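Local coordinates for protein alkane monooxygenase (Geobacillus thermodenitrificans, PDB 3B9O) that belongs to the luciferase-like monooxygenases, flavin-dependent enzymes built on a TIM barrel, and binds flavin mononucleotide, at residues Gly61-Tyr66 against Leu309-Gly314; Gly233-Ala238 against Arg262-Lys267. One frame throughout, in Å; residues are numbered along the deposited sequence.

Contact 1: residues Gly61-Tyr66 against Leu309-Gly314; sequences GIYDVY and LAHYGG
Y66 lays one face of its ring over L309, whose CB stands 3.6 Å from the ring centroid and only 8° off the normal, a CH-pi contact close to the ring centre. L309 crosses the ring obliquely, its CD2 ending 3.5 Å from Y66 OH. What brings the ring to the helix is the first torsion of Y66, which sets CG opposite the backbone N (chi1 174°); the CB of Y66 rests on CA of A310. Y63 comes to the same helix differently, edge first: its CE1 lies 3.5 Å from H311 O, near the ring plane, while CD1 approaches O of A310 and CA of G314. Y63 CE1 also meets CD2 of the H311 imidazole, the planes turned 79° apart in an oblique pair. Between the tyrosines, V65 sets CG1 3.5 Å from G313 O. G313 and G314 offer backbone rather than side chain to the loop, and CA of Y63 lies 4.8 Å from CA of G314. A water joins the backbones, accepting from Y66 N at 2.8 Å and donating to A310 O. Further out, E306 hydrogen-bonds Y66 OH and Q79 hydrogen-bonds Y63 OH, each helping to hold a phenol in place; Y63 also centres an inverse gamma turn. This is a loop following barrel strand 53-57, held against helix 305-316 beside the flavin site of a TIM barrel, the Y63 side chain about 6 Å from FMN.

Contact 2: residues Gly233-Ala238 against Arg262-Lys267; sequences GREFAA and RKRAKK
E235 spends both carboxylate oxygens on basic side chains, R264 of helix 251-265 and K267 just beyond it, and these salt bridges dominate the contact. OE2 takes a bond of 2.8 Å from R264 NH1, nearly straight at 165°; the donor meets the oxygen almost along its C-O bond, and the oxygen lies in the guanidinium plane, although carboxylate and guanidinium are turned 73° against each other. OE1 receives K267 NZ at 2.8 Å on its syn lone pair, and Y268 OH bonds to the same oxygen. K267 reaches back by bending at chi3 and chi4, which also lets NZ donate to R264 O at 2.9 Å, so the ammonium links the E235 carboxylate to the backbone of R264. The arginines form a second group. R234 NH1 and R264 NH2 are two donors 3.3 Å apart, with guanidinium planes at 79°; D260 pairs with R234 NH1 and R264 NE, probably offsetting this like-charge approach. Apolar packing lies beneath the charged groups: CB of A238 sits 3.4 Å from CB of R264 and 4.2 Å from CB of A265. With such small side chains the backbones come close, CA of A238 being 4.4 Å from CA of A265. The arrangement joins helix 231-240 to the C-terminal part of 251-265 on the outside of the TIM barrel, with barrel strand 243-246 between them in the chain; G233, at the start of 233-238, touches FMN.

How the contacts relate
The two contacts lie 29 Å apart centre to centre, with about 15 Å between their nearest atoms, and do not touch. Both segments of contact 2 fall between the two segments of contact 1 in the sequence: 61-66 comes first, then 233-238 and 262-267, and lastly 309-314. Contact 2 spans a shorter stretch of chain, 24 residues at its closest ends, joining helices that flank strand 243-246, whereas contact 1 brings together parts of the chain 243 residues apart, a loop after strand 53-57 and helix 305-316. Both strands belong to the same parallel barrel sheet. Both contacts also lie near FMN: G233 of contact 2 touches it, and the Y63 side chain of contact 1 comes to about 6 Å.

Contact 1: residues Gly61-Tyr66 against Leu309-Gly314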
loop_
_atom_site.group_PDB
_atom_site.type_symbol
_atom_site.label_atom_id
_atom_site.label_comp_id
_atom_site.label_asym_id
_atom_site.label_seq_id
_atom_site.Cartn_x
_atom_site.Cartn_y
_atom_site.Cartn_z
ATOM N N GLY A 61 -13.170 7.414 4.660
ATOM C CA GLY A 61 -13.689 8.771 4.520
ATOM C C GLY A 61 -14.151 8.993 3.098
ATOM O O GLY A 61 -13.971 8.136 2.210
ATOM N N ILE A 62 -14.736 10.164 2.881
ATOM C CA ILE A 62 -15.366 10.527 1.627
ATOM C C ILE A 62 -14.711 11.811 1.184
ATOM O O ILE A 62 -14.359 12.651 2.009
ATOM C CB ILE A 62 -16.922 10.684 1.789
ATOM C CG1 ILE A 62 -17.542 9.324 2.189
ATOM C CG2 ILE A 62 -17.570 11.259 0.505
ATOM C CD1 ILE A 62 -19.034 9.354 2.730
ATOM N N TYR A 63 -14.519 11.907 -0.118
ATOM C CA TYR A 63 -13.916 13.039 -0.785
ATOM C C TYR A 63 -14.958 14.156 -0.960
ATOM O O TYR A 63 -15.572 14.265 -2.004
ATOM C CB TYR A 63 -13.370 12.583 -2.132
ATOM C CG TYR A 63 -12.095 11.795 -1.966
ATOM C CD1 TYR A 63 -10.848 12.408 -2.127
ATOM C CD2 TYR A 63 -12.128 10.444 -1.617
ATOM C CE1 TYR A 63 -9.665 11.696 -1.953
ATOM C CE2 TYR A 63 -10.948 9.721 -1.441
ATOM C CZ TYR A 63 -9.731 10.355 -1.592
ATOM O OH TYR A 63 -8.579 9.653 -1.442
ATOM N N ASP A 64 -15.131 14.945 0.087
ATOM C CA ASP A 64 -16.217 15.945 0.136
ATOM C C ASP A 64 -15.626 17.330 0.361
ATOM O O ASP A 64 -16.278 18.191 0.936
ATOM C CB ASP A 64 -17.237 15.596 1.239
ATOM C CG ASP A 64 -16.615 15.533 2.620
ATOM O OD1 ASP A 64 -15.420 15.889 2.764
ATOM O OD2 ASP A 64 -17.309 15.106 3.575
ATOM N N VAL A 65 -14.385 17.528 -0.064
ATOM C CA VAL A 65 -13.713 18.807 0.189
ATOM C C VAL A 65 -13.968 19.734 -0.990
ATOM O O VAL A 65 -14.428 20.873 -0.812
ATOM C CB VAL A 65 -12.197 18.647 0.507
ATOM C CG1 VAL A 65 -11.482 20.006 0.453
ATOM C CG2 VAL A 65 -12.001 17.981 1.884
ATOM N N TYR A 66 -13.690 19.238 -2.198
ATOM C CA TYR A 66 -13.906 20.022 -3.397
ATOM C C TYR A 66 -15.407 20.363 -3.570
ATOM O O TYR A 66 -16.283 19.487 -3.496
ATOM C CB TYR A 66 -13.318 19.302 -4.605
ATOM C CG TYR A 66 -13.606 19.947 -5.947
ATOM C CD1 TYR A 66 -13.037 21.174 -6.301
ATOM C CD2 TYR A 66 -14.448 19.326 -6.863
ATOM C CE1 TYR A 66 -13.300 21.751 -7.541
ATOM C CE2 TYR A 66 -14.719 19.886 -8.092
ATOM C CZ TYR A 66 -14.149 21.110 -8.424
ATOM O OH TYR A 66 -14.403 21.655 -9.664
ATOM N N LEU A 309 -10.064 16.929 -9.452
ATOM C CA LEU A 309 -10.235 18.000 -8.458
ATOM C C LEU A 309 -10.788 17.477 -7.138
ATOM O O LEU A 309 -10.353 17.900 -6.055
ATOM C CB LEU A 309 -11.118 19.128 -9.015
ATOM C CG LEU A 309 -10.632 20.406 -9.714
ATOM C CD1 LEU A 309 -9.147 20.599 -9.845
ATOM C CD2 LEU A 309 -11.369 20.585 -11.032
ATOM N N ALA A 310 -11.759 16.570 -7.213
ATOM C CA ALA A 310 -12.340 15.967 -6.007
ATOM C C ALA A 310 -11.270 15.212 -5.212
ATOM O O ALA A 310 -11.180 15.360 -3.981
ATOM C CB ALA A 310 -13.540 15.035 -6.367
ATOM N N HIS A 311 -10.434 14.457 -5.928
ATOM C CA HIS A 311 -9.378 13.649 -5.292
ATOM C C HIS A 311 -8.359 14.538 -4.605
ATOM O O HIS A 311 -7.979 14.305 -3.467
ATOM C CB HIS A 311 -8.675 12.784 -6.342
ATOM C CG HIS A 311 -7.820 11.709 -5.759
ATOM N ND1 HIS A 311 -7.468 10.574 -6.457
ATOM C CD2 HIS A 311 -7.264 11.577 -4.530
ATOM C CE1 HIS A 311 -6.719 9.801 -5.691
ATOM N NE2 HIS A 311 -6.597 10.376 -4.512
ATOM N N TYR A 312 -7.929 15.562 -5.330
ATOM C CA TYR A 312 -7.000 16.570 -4.837
ATOM C C TYR A 312 -7.529 17.225 -3.574
ATOM O O TYR A 312 -6.782 17.407 -2.626
ATOM C CB TYR A 312 -6.734 17.605 -5.932
ATOM C CG TYR A 312 -5.749 18.698 -5.558
ATOM C CD1 TYR A 312 -4.387 18.566 -5.835
ATOM C CD2 TYR A 312 -6.190 19.876 -4.922
ATOM C CE1 TYR A 312 -3.476 19.594 -5.500
ATOM C CE2 TYR A 312 -5.310 20.885 -4.571
ATOM C CZ TYR A 312 -3.962 20.748 -4.863
ATOM O OH TYR A 312 -3.118 21.781 -4.511
ATOM N N GLY A 313 -8.810 17.597 -3.567
ATOM C CA GLY A 313 -9.434 18.195 -2.397
ATOM C C GLY A 313 -9.335 17.335 -1.141
ATOM O O GLY A 313 -8.844 17.798 -0.117
ATOM N N GLY A 314 -9.822 16.094 -1.213
ATOM C CA GLY A 314 -9.691 15.162 -0.101
ATOM C C GLY A 314 -8.244 14.942 0.301
ATOM O O GLY A 314 -7.918 14.966 1.481
HETATM O O HOH W 1 -13.206 16.530 -2.461
#

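Contact 2: residues Gly233-Ala238 against Arg262-Lys267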
loop_
_atom_site.group_PDB
_atom_site.type_symbol
_atom_site.label_atom_id
_atom_site.label_comp_id
_atom_site.label_asym_id
_atom_site.label_seq_id
_atom_site.Cartn_x
_atom_site.Cartn_y
_atom_site.Cartn_z
ATOM N N GLY A 233 5.222 11.446 9.174
ATOM C CA GLY A 233 5.093 10.202 8.423
ATOM C C GLY A 233 6.444 9.563 8.094
ATOM O O GLY A 233 6.641 8.381 8.324
ATOM N N ARG A 234 7.401 10.356 7.614
ATOM C CA ARG A 234 8.731 9.821 7.266
ATOM C C ARG A 234 9.404 9.325 8.501
ATOM O O ARG A 234 10.083 8.311 8.469
ATOM C CB ARG A 234 9.625 10.862 6.567
ATOM C CG ARG A 234 9.346 11.015 5.078
ATOM C CD ARG A 234 10.308 12.045 4.416
ATOM N NE ARG A 234 9.582 13.293 4.382
ATOM C CZ ARG A 234 9.982 14.474 4.811
ATOM N NH1 ARG A 234 11.200 14.695 5.304
ATOM N NH2 ARG A 234 9.124 15.456 4.688
ATOM N N GLU A 235 9.203 10.030 9.619
ATOM C CA GLU A 235 9.775 9.587 10.890
ATOM C C GLU A 235 9.161 8.254 11.336
ATOM O O GLU A 235 9.850 7.368 11.885
ATOM C CB GLU A 235 9.538 10.649 11.965
ATOM C CG GLU A 235 10.252 10.335 13.271
ATOM C CD GLU A 235 11.771 10.477 13.171
ATOM O OE1 GLU A 235 12.454 9.887 14.010
ATOM O OE2 GLU A 235 12.281 11.165 12.255
ATOM N N PHE A 236 7.851 8.142 11.129
ATOM C CA PHE A 236 7.095 6.925 11.458
ATOM C C PHE A 236 7.555 5.729 10.639
ATOM O O PHE A 236 7.749 4.651 11.181
ATOM C CB PHE A 236 5.593 7.137 11.225
ATOM C CG PHE A 236 4.739 5.973 11.678
ATOM C CD1 PHE A 236 4.337 5.876 12.992
ATOM C CD2 PHE A 236 4.342 4.982 10.793
ATOM C CE1 PHE A 236 3.548 4.814 13.426
ATOM C CE2 PHE A 236 3.538 3.904 11.232
ATOM C CZ PHE A 236 3.149 3.842 12.549
ATOM N N ALA A 237 7.665 5.920 9.321
ATOM C CA ALA A 237 8.327 4.987 8.413
ATOM C C ALA A 237 9.698 4.515 8.903
ATOM O O ALA A 237 9.968 3.313 8.942
ATOM C CB ALA A 237 8.450 5.639 6.992
ATOM N N ALA A 238 10.565 5.465 9.296
ATOM C CA ALA A 238 11.930 5.162 9.762
ATOM C C ALA A 238 11.918 4.252 10.974
ATOM O O ALA A 238 12.726 3.306 11.087
ATOM C CB ALA A 238 12.697 6.475 10.072
ATOM N N ARG A 262 16.305 6.741 5.466
ATOM C CA ARG A 262 17.424 5.929 5.963
ATOM C C ARG A 262 18.214 6.627 7.083
ATOM O O ARG A 262 18.595 5.995 8.061
ATOM C CB ARG A 262 18.349 5.515 4.827
ATOM C CG ARG A 262 17.618 4.881 3.687
ATOM C CD ARG A 262 18.551 4.722 2.470
ATOM N NE ARG A 262 18.759 3.306 2.336
ATOM C CZ ARG A 262 19.833 2.627 2.726
ATOM N NH1 ARG A 262 20.896 3.228 3.222
ATOM N NH2 ARG A 262 19.823 1.318 2.581
ATOM N N LYS A 263 18.368 7.936 6.986
ATOM C CA LYS A 263 19.037 8.682 8.057
ATOM C C LYS A 263 18.214 8.656 9.326
ATOM O O LYS A 263 18.754 8.443 10.409
ATOM C CB LYS A 263 19.240 10.148 7.672
ATOM C CG LYS A 263 20.198 10.275 6.634
ATOM N N ARG A 264 16.910 8.873 9.186
ATOM C CA ARG A 264 16.010 8.877 10.335
ATOM C C ARG A 264 15.969 7.540 11.071
ATOM O O ARG A 264 15.717 7.518 12.291
ATOM C CB ARG A 264 14.611 9.296 9.926
ATOM C CG ARG A 264 14.498 10.741 9.424
ATOM C CD ARG A 264 13.068 10.990 9.130
ATOM N NE ARG A 264 12.848 12.279 8.503
ATOM C CZ ARG A 264 12.399 13.356 9.141
ATOM N NH1 ARG A 264 12.135 13.322 10.456
ATOM N NH2 ARG A 264 12.246 14.481 8.456
ATOM N N ALA A 265 16.226 6.440 10.343
ATOM C CA ALA A 265 16.158 5.095 10.926
ATOM C C ALA A 265 17.268 4.810 11.942
ATOM O O ALA A 265 17.067 3.997 12.843
ATOM C CB ALA A 265 16.144 4.022 9.833
ATOM N N LYS A 266 18.423 5.478 11.816
ATOM C CA LYS A 266 19.612 5.177 12.664
ATOM C C LYS A 266 19.342 5.354 14.161
ATOM O O LYS A 266 19.709 4.501 14.936
ATOM C CB LYS A 266 20.837 6.014 12.274
ATOM C CG LYS A 266 21.304 5.835 10.818
ATOM C CD LYS A 266 22.313 6.949 10.390
ATOM C CE LYS A 266 21.789 8.385 10.742
ATOM N NZ LYS A 266 22.343 9.434 9.825
ATOM N N LYS A 267 18.647 6.424 14.544
ATOM C CA LYS A 267 18.375 6.691 15.989
ATOM C C LYS A 267 17.514 5.588 16.642
ATOM O O LYS A 267 17.453 5.488 17.858
ATOM C CB LYS A 267 17.701 8.056 16.183
ATOM C CG LYS A 267 16.231 8.056 15.752
ATOM C CD LYS A 267 15.493 9.361 16.007
ATOM C CE LYS A 267 15.819 10.426 14.992
ATOM N NZ LYS A 267 15.229 10.088 13.645
#